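Local structure of beta-L-arabinobiosidase (Bacteroides thetaiotaomicron, 5MQR) at residues Y782-Y796 with Y849-D863. The protein probably hydrolyses arabinose-containing linkages of plant pectin as a gut-bacterial glycosidase, and may also have sialidase activity. Residues are numbered along the deposited sequence; the frame is centred on the assembly and turned at random.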
loop_
_atom_site.group_PDB
_atom_site.type_symbol
_atom_site.label_atom_id
_atom_site.label_comp_id
_atom_site.label_asym_id
_atom_site.label_seq_id
_atom_site.Cartn_x
_atom_site.Cartn_y
_atom_site.Cartn_z
ATOM N N TYR A 782 9.449 -45.026 -6.248
ATOM C CA TYR A 782 8.527 -45.591 -5.263
ATOM C C TYR A 782 8.637 -47.128 -5.231
ATOM O O TYR A 782 8.810 -47.725 -4.170
ATOM C CB TYR A 782 7.085 -45.173 -5.561
ATOM C CG TYR A 782 6.136 -45.573 -4.468
ATOM C CD1 TYR A 782 5.689 -46.888 -4.345
ATOM C CD2 TYR A 782 5.693 -44.642 -3.532
ATOM C CE1 TYR A 782 4.838 -47.245 -3.316
ATOM C CE2 TYR A 782 4.833 -44.999 -2.512
ATOM C CZ TYR A 782 4.409 -46.294 -2.405
ATOM O OH TYR A 782 3.560 -46.639 -1.378
ATOM N N GLN A 783 8.552 -47.746 -6.403
ATOM C CA GLN A 783 8.556 -49.199 -6.515
ATOM C C GLN A 783 9.861 -49.829 -5.981
ATOM O O GLN A 783 9.821 -50.938 -5.434
ATOM C CB GLN A 783 8.251 -49.645 -7.961
ATOM C CG GLN A 783 6.790 -49.435 -8.373
ATOM C CD GLN A 783 6.531 -49.764 -9.844
ATOM O OE1 GLN A 783 6.688 -50.908 -10.275
ATOM N NE2 GLN A 783 6.128 -48.770 -10.620
ATOM N N ARG A 784 10.985 -49.108 -6.109
ATOM C CA ARG A 784 12.267 -49.586 -5.608
ATOM C C ARG A 784 12.201 -49.675 -4.085
ATOM O O ARG A 784 12.499 -50.729 -3.522
ATOM C CB ARG A 784 13.443 -48.704 -6.079
ATOM C CG ARG A 784 14.787 -49.145 -5.503
ATOM C CD ARG A 784 15.978 -48.334 -6.007
ATOM N NE ARG A 784 15.774 -46.884 -6.025
ATOM C CZ ARG A 784 15.708 -46.093 -4.949
ATOM N NH1 ARG A 784 15.780 -46.583 -3.715
ATOM N NH2 ARG A 784 15.537 -44.789 -5.109
ATOM N N TRP A 785 11.776 -48.591 -3.433
ATOM C CA TRP A 785 11.611 -48.615 -1.977
ATOM C C TRP A 785 10.646 -49.707 -1.507
ATOM O O TRP A 785 10.911 -50.410 -0.539
ATOM C CB TRP A 785 11.175 -47.236 -1.436
ATOM C CG TRP A 785 12.284 -46.230 -1.453
ATOM C CD1 TRP A 785 12.320 -45.052 -2.150
ATOM C CD2 TRP A 785 13.520 -46.317 -0.752
ATOM N NE1 TRP A 785 13.518 -44.396 -1.924
ATOM C CE2 TRP A 785 14.262 -45.144 -1.055
ATOM C CE3 TRP A 785 14.071 -47.264 0.123
ATOM C CZ2 TRP A 785 15.531 -44.902 -0.534
ATOM C CZ3 TRP A 785 15.358 -47.028 0.649
ATOM C CH2 TRP A 785 16.069 -45.844 0.316
ATOM N N GLU A 786 9.521 -49.821 -2.196
ATOM C CA GLU A 786 8.518 -50.852 -1.925
ATOM C C GLU A 786 9.077 -52.266 -2.052
ATOM O O GLU A 786 8.775 -53.120 -1.252
ATOM C CB GLU A 786 7.335 -50.690 -2.886
ATOM C CG GLU A 786 6.158 -51.605 -2.617
ATOM C CD GLU A 786 5.000 -51.263 -3.523
ATOM O OE1 GLU A 786 5.118 -51.541 -4.734
ATOM O OE2 GLU A 786 3.995 -50.687 -3.031
ATOM N N ARG A 787 9.897 -52.491 -3.063
ATOM C CA ARG A 787 10.544 -53.791 -3.276
ATOM C C ARG A 787 11.602 -54.108 -2.200
ATOM O O ARG A 787 11.653 -55.235 -1.710
ATOM C CB ARG A 787 11.108 -53.844 -4.705
ATOM C CG ARG A 787 12.170 -54.900 -5.019
ATOM C CD ARG A 787 12.298 -55.162 -6.526
ATOM N NE ARG A 787 11.852 -54.027 -7.355
ATOM C CZ ARG A 787 12.565 -52.920 -7.645
ATOM N NH1 ARG A 787 13.818 -52.738 -7.190
ATOM N NH2 ARG A 787 12.014 -51.974 -8.400
ATOM N N THR A 788 12.382 -53.106 -1.781
ATOM C CA THR A 788 13.531 -53.347 -0.908
ATOM C C THR A 788 13.304 -53.167 0.581
ATOM O O THR A 788 14.082 -53.722 1.362
ATOM C CB THR A 788 14.749 -52.479 -1.308
ATOM O OG1 THR A 788 14.484 -51.086 -1.092
ATOM C CG2 THR A 788 15.146 -52.727 -2.773
ATOM N N ASN A 789 12.278 -52.406 0.990
ATOM C CA ASN A 789 12.205 -51.890 2.363
ATOM C C ASN A 789 10.909 -52.118 3.166
ATOM O O ASN A 789 10.607 -51.360 4.093
ATOM C CB ASN A 789 12.602 -50.411 2.361
ATOM C CG ASN A 789 14.081 -50.218 2.559
ATOM O OD1 ASN A 789 14.522 -49.859 3.648
ATOM N ND2 ASN A 789 14.860 -50.468 1.524
ATOM N N ARG A 790 10.186 -53.187 2.868
ATOM C CA ARG A 790 9.006 -53.553 3.654
ATOM C C ARG A 790 9.187 -54.839 4.443
ATOM O O ARG A 790 9.754 -55.811 3.953
ATOM C CB ARG A 790 7.806 -53.765 2.770
ATOM C CG ARG A 790 7.181 -52.494 2.291
ATOM C CD ARG A 790 6.658 -52.718 0.902
ATOM N NE ARG A 790 5.262 -53.051 0.889
ATOM C CZ ARG A 790 4.659 -53.827 0.000
ATOM N NH1 ARG A 790 5.327 -54.447 -0.964
ATOM N NH2 ARG A 790 3.355 -53.986 0.098
ATOM N N LEU A 791 8.644 -54.823 5.654
ATOM C CA LEU A 791 8.483 -56.003 6.474
ATOM C C LEU A 791 7.302 -56.823 5.928
ATOM O O LEU A 791 6.485 -56.304 5.156
ATOM C CB LEU A 791 8.230 -55.588 7.929
ATOM C CG LEU A 791 9.320 -54.732 8.583
ATOM C CD1 LEU A 791 8.844 -54.249 9.957
ATOM C CD2 LEU A 791 10.661 -55.478 8.675
ATOM N N LYS A 792 7.217 -58.093 6.342
ATOM C CA LYS A 792 6.120 -58.988 5.943
ATOM C C LYS A 792 4.735 -58.440 6.295
ATOM O O LYS A 792 3.795 -58.667 5.546
ATOM C CB LYS A 792 6.290 -60.382 6.567
ATOM C CG LYS A 792 7.485 -61.180 6.025
ATOM C CD LYS A 792 7.649 -62.550 6.707
ATOM C CE LYS A 792 9.102 -63.036 6.660
ATOM N NZ LYS A 792 9.265 -64.458 7.110
ATOM N N ASN A 793 4.625 -57.716 7.417
ATOM C CA ASN A 793 3.368 -57.055 7.842
ATOM C C ASN A 793 2.948 -55.798 7.027
ATOM O O ASN A 793 1.894 -55.215 7.291
ATOM C CB ASN A 793 3.430 -56.708 9.341
ATOM C CG ASN A 793 4.427 -55.588 9.672
ATOM O OD1 ASN A 793 4.871 -54.828 8.802
ATOM N ND2 ASN A 793 4.791 -55.490 10.943
ATOM N N GLY A 794 3.772 -55.363 6.073
ATOM C CA GLY A 794 3.434 -54.219 5.203
ATOM C C GLY A 794 4.091 -52.901 5.582
ATOM O O GLY A 794 4.182 -52.004 4.744
ATOM N N LEU A 795 4.533 -52.761 6.834
ATOM C CA LEU A 795 5.210 -51.540 7.272
ATOM C C LEU A 795 6.577 -51.457 6.608
ATOM O O LEU A 795 7.202 -52.475 6.343
ATOM C CB LEU A 795 5.396 -51.486 8.796
ATOM C CG LEU A 795 4.155 -51.240 9.677
ATOM C CD1 LEU A 795 4.460 -51.721 11.089
ATOM C CD2 LEU A 795 3.712 -49.783 9.696
ATOM N N TYR A 796 7.004 -50.232 6.320
ATOM C CA TYR A 796 8.365 -49.982 5.854
ATOM C C TYR A 796 9.328 -50.042 7.048
ATOM O O TYR A 796 8.954 -49.743 8.186
ATOM C CB TYR A 796 8.475 -48.647 5.069
ATOM C CG TYR A 796 7.900 -48.715 3.640
ATOM C CD1 TYR A 796 6.534 -48.631 3.413
ATOM C CD2 TYR A 796 8.730 -48.899 2.536
ATOM C CE1 TYR A 796 6.003 -48.714 2.127
ATOM C CE2 TYR A 796 8.218 -48.987 1.259
ATOM C CZ TYR A 796 6.847 -48.893 1.047
ATOM O OH TYR A 796 6.302 -48.984 -0.222
ATOM N N TYR A 849 -2.095 -46.183 -6.387
ATOM C CA TYR A 849 -1.349 -45.447 -5.376
ATOM C C TYR A 849 -2.218 -44.935 -4.229
ATOM O O TYR A 849 -1.714 -44.798 -3.127
ATOM C CB TYR A 849 -0.519 -44.320 -6.009
ATOM C CG TYR A 849 0.710 -44.859 -6.683
ATOM C CD1 TYR A 849 1.866 -45.098 -5.955
ATOM C CD2 TYR A 849 0.711 -45.172 -8.036
ATOM C CE1 TYR A 849 3.010 -45.615 -6.560
ATOM C CE2 TYR A 849 1.838 -45.703 -8.658
ATOM C CZ TYR A 849 2.988 -45.919 -7.918
ATOM O OH TYR A 849 4.107 -46.437 -8.523
ATOM N N GLY A 850 -3.494 -44.652 -4.482
ATOM C CA GLY A 850 -4.450 -44.307 -3.437
ATOM C C GLY A 850 -4.673 -45.473 -2.480
ATOM O O GLY A 850 -4.778 -45.270 -1.283
HETATM N N MSE A 851 -4.726 -46.696 -3.006
HETATM C CA MSE A 851 -4.774 -47.908 -2.183
HETATM C C MSE A 851 -3.554 -48.069 -1.322
HETATM O O MSE A 851 -3.679 -48.511 -0.183
HETATM C CB MSE A 851 -4.793 -49.180 -3.012
HETATM C CG MSE A 851 -6.120 -49.410 -3.702
HETATM SE SE MSE A 851 -7.580 -49.784 -2.438
HETATM C CE MSE A 851 -6.835 -51.277 -1.376
ATOM N N ARG A 852 -2.374 -47.764 -1.870
ATOM C CA ARG A 852 -1.124 -47.832 -1.092
ATOM C C ARG A 852 -1.121 -46.826 0.052
ATOM O O ARG A 852 -0.650 -47.129 1.150
ATOM C CB ARG A 852 0.104 -47.603 -1.964
ATOM C CG ARG A 852 0.422 -48.761 -2.879
ATOM C CD ARG A 852 1.425 -48.267 -3.886
ATOM N NE ARG A 852 2.125 -49.334 -4.572
ATOM C CZ ARG A 852 2.037 -49.634 -5.869
ATOM N NH1 ARG A 852 1.231 -48.977 -6.714
ATOM N NH2 ARG A 852 2.775 -50.639 -6.333
ATOM N N ALA A 853 -1.665 -45.646 -0.226
ATOM C CA ALA A 853 -1.823 -44.600 0.779
ATOM C C ALA A 853 -2.794 -45.029 1.886
ATOM O O ALA A 853 -2.423 -44.980 3.036
ATOM C CB ALA A 853 -2.246 -43.279 0.143
ATOM N N ASP A 854 -3.998 -45.485 1.558
ATOM C CA ASP A 854 -4.918 -45.962 2.602
ATOM C C ASP A 854 -4.271 -47.081 3.434
ATOM O O ASP A 854 -4.405 -47.092 4.662
ATOM C CB ASP A 854 -6.242 -46.496 2.040
ATOM C CG ASP A 854 -7.038 -45.452 1.276
ATOM O OD1 ASP A 854 -6.847 -44.247 1.516
ATOM O OD2 ASP A 854 -7.862 -45.855 0.410
ATOM N N THR A 855 -3.593 -48.015 2.760
ATOM C CA THR A 855 -2.923 -49.144 3.425
ATOM C C THR A 855 -1.942 -48.625 4.463
ATOM O O THR A 855 -2.012 -49.036 5.606
ATOM C CB THR A 855 -2.187 -50.061 2.421
ATOM O OG1 THR A 855 -3.127 -50.593 1.485
ATOM C CG2 THR A 855 -1.478 -51.230 3.124
ATOM N N LEU A 856 -1.074 -47.691 4.071
ATOM C CA LEU A 856 -0.013 -47.182 4.953
ATOM C C LEU A 856 -0.540 -46.298 6.067
ATOM O O LEU A 856 -0.050 -46.344 7.182
ATOM C CB LEU A 856 1.043 -46.417 4.162
ATOM C CG LEU A 856 1.908 -47.279 3.245
ATOM C CD1 LEU A 856 2.699 -46.420 2.268
ATOM C CD2 LEU A 856 2.848 -48.160 4.055
ATOM N N LYS A 857 -1.525 -45.471 5.757
ATOM C CA LYS A 857 -2.209 -44.700 6.787
ATOM C C LYS A 857 -2.730 -45.625 7.906
ATOM O O LYS A 857 -2.476 -45.379 9.093
ATOM C CB LYS A 857 -3.360 -43.916 6.176
ATOM C CG LYS A 857 -4.245 -43.241 7.192
ATOM C CD LYS A 857 -5.150 -42.227 6.542
ATOM C CE LYS A 857 -6.177 -41.782 7.556
ATOM N NZ LYS A 857 -7.145 -40.915 6.876
ATOM N N SER A 858 -3.442 -46.680 7.520
ATOM C CA SER A 858 -3.929 -47.665 8.493
ATOM C C SER A 858 -2.828 -48.324 9.293
ATOM O O SER A 858 -2.943 -48.432 10.506
ATOM C CB SER A 858 -4.787 -48.741 7.840
ATOM O OG SER A 858 -6.105 -48.259 7.820
ATOM N N LEU A 859 -1.762 -48.740 8.625
ATOM C CA LEU A 859 -0.639 -49.368 9.328
ATOM C C LEU A 859 0.034 -48.405 10.298
ATOM O O LEU A 859 0.341 -48.796 11.408
ATOM C CB LEU A 859 0.392 -49.940 8.366
ATOM C CG LEU A 859 -0.050 -51.195 7.610
ATOM C CD1 LEU A 859 0.932 -51.493 6.490
ATOM C CD2 LEU A 859 -0.156 -52.397 8.534
ATOM N N VAL A 860 0.228 -47.147 9.917
ATOM C CA VAL A 860 0.846 -46.205 10.842
ATOM C C VAL A 860 -0.055 -45.990 12.057
ATOM O O VAL A 860 0.424 -45.997 13.192
ATOM C CB VAL A 860 1.218 -44.861 10.172
ATOM C CG1 VAL A 860 1.656 -43.829 11.210
ATOM C CG2 VAL A 860 2.340 -45.081 9.180
ATOM N N GLU A 861 -1.345 -45.794 11.813
ATOM C CA GLU A 861 -2.291 -45.468 12.888
ATOM C C GLU A 861 -2.495 -46.618 13.862
ATOM O O GLU A 861 -2.579 -46.397 15.078
ATOM C CB GLU A 861 -3.637 -45.039 12.319
ATOM C CG GLU A 861 -3.606 -43.653 11.700
ATOM C CD GLU A 861 -4.986 -43.171 11.291
ATOM O OE1 GLU A 861 -5.819 -44.001 10.892
ATOM O OE2 GLU A 861 -5.234 -41.955 11.375
ATOM N N ASN A 862 -2.579 -47.831 13.321
ATOM C CA ASN A 862 -2.780 -49.025 14.135
ATOM C C ASN A 862 -1.500 -49.529 14.785
ATOM O O ASN A 862 -1.529 -49.935 15.936
ATOM C CB ASN A 862 -3.437 -50.148 13.311
ATOM C CG ASN A 862 -4.881 -49.824 12.905
ATOM O OD1 ASN A 862 -5.579 -49.015 13.539
ATOM N ND2 ASN A 862 -5.332 -50.455 11.835
ATOM N N ASP A 863 -0.385 -49.504 14.059
ATOM C CA ASP A 863 0.841 -50.156 14.509
ATOM C C ASP A 863 1.878 -49.219 15.116
ATOM O O ASP A 863 2.651 -49.663 15.954
ATOM C CB ASP A 863 1.502 -50.922 13.362
ATOM C CG ASP A 863 0.671 -52.083 12.858
ATOM O OD1 ASP A 863 -0.484 -52.268 13.273
ATOM O OD2 ASP A 863 1.192 -52.850 12.045
#
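Tyr782 and Glu786, on the last turns of helix 768-788, face Tyr849 and Arg852 of helix 843-864, and the axes of the two helical segments come within 13.8 Å at closest approach, at 44°; beyond residue 788, loop 789-796 turns back against helix 843-864. Both helices belong to the MGH1-like domain, consistent with the (alpha/alpha)6 barrel of six-hairpin glycosidases. The wide gap suits long side chains. Tyr849 directs its ring edge, led by CE1, onto one face of Tyr782 in a T-shaped pair, with centroids 5.2 Å apart and planes at 86°. Arg852 runs extended alongside Tyr782, its CD near CE1, and lays NH1 over the centre of the Tyr849 ring. Arg852 then grips Glu786 side-on: Arg852 NE gives a nearly straight bond of 2.8 Å to Glu786 OE2, and NH2 reaches OE1 at 3.0 Å. Both carboxylate oxygens use syn lone pairs, and the two flat groups are nearly coplanar, which restricts rotation of either. With CG anti to the backbone N (chi1 -174°) and the chain extended, Glu786 carries its carboxylate across to this bidentate salt bridge.

Further along, the contact turns apolar. Leu856 CD2 meets the edge of the Tyr796 ring, 3.7 Å from CE1, while Met826 of helix 820-839 touches both Tyr782 and Tyr796. Leu795, whose branched end reaches helix 843-864, sets CD2 3.6 Å from Leu859 CB and places CD1 beside Asp863 OD2. Gly794 ends a type I turn with a positive phi; lacking a side chain, it lets Leu859 CD1 settle 3.6 Å from its carbonyl C. The loop also contains an Asx turn, in which Asn793 OD1 accepts a hydrogen bond from the backbone N of Leu795 at 2.9 Å.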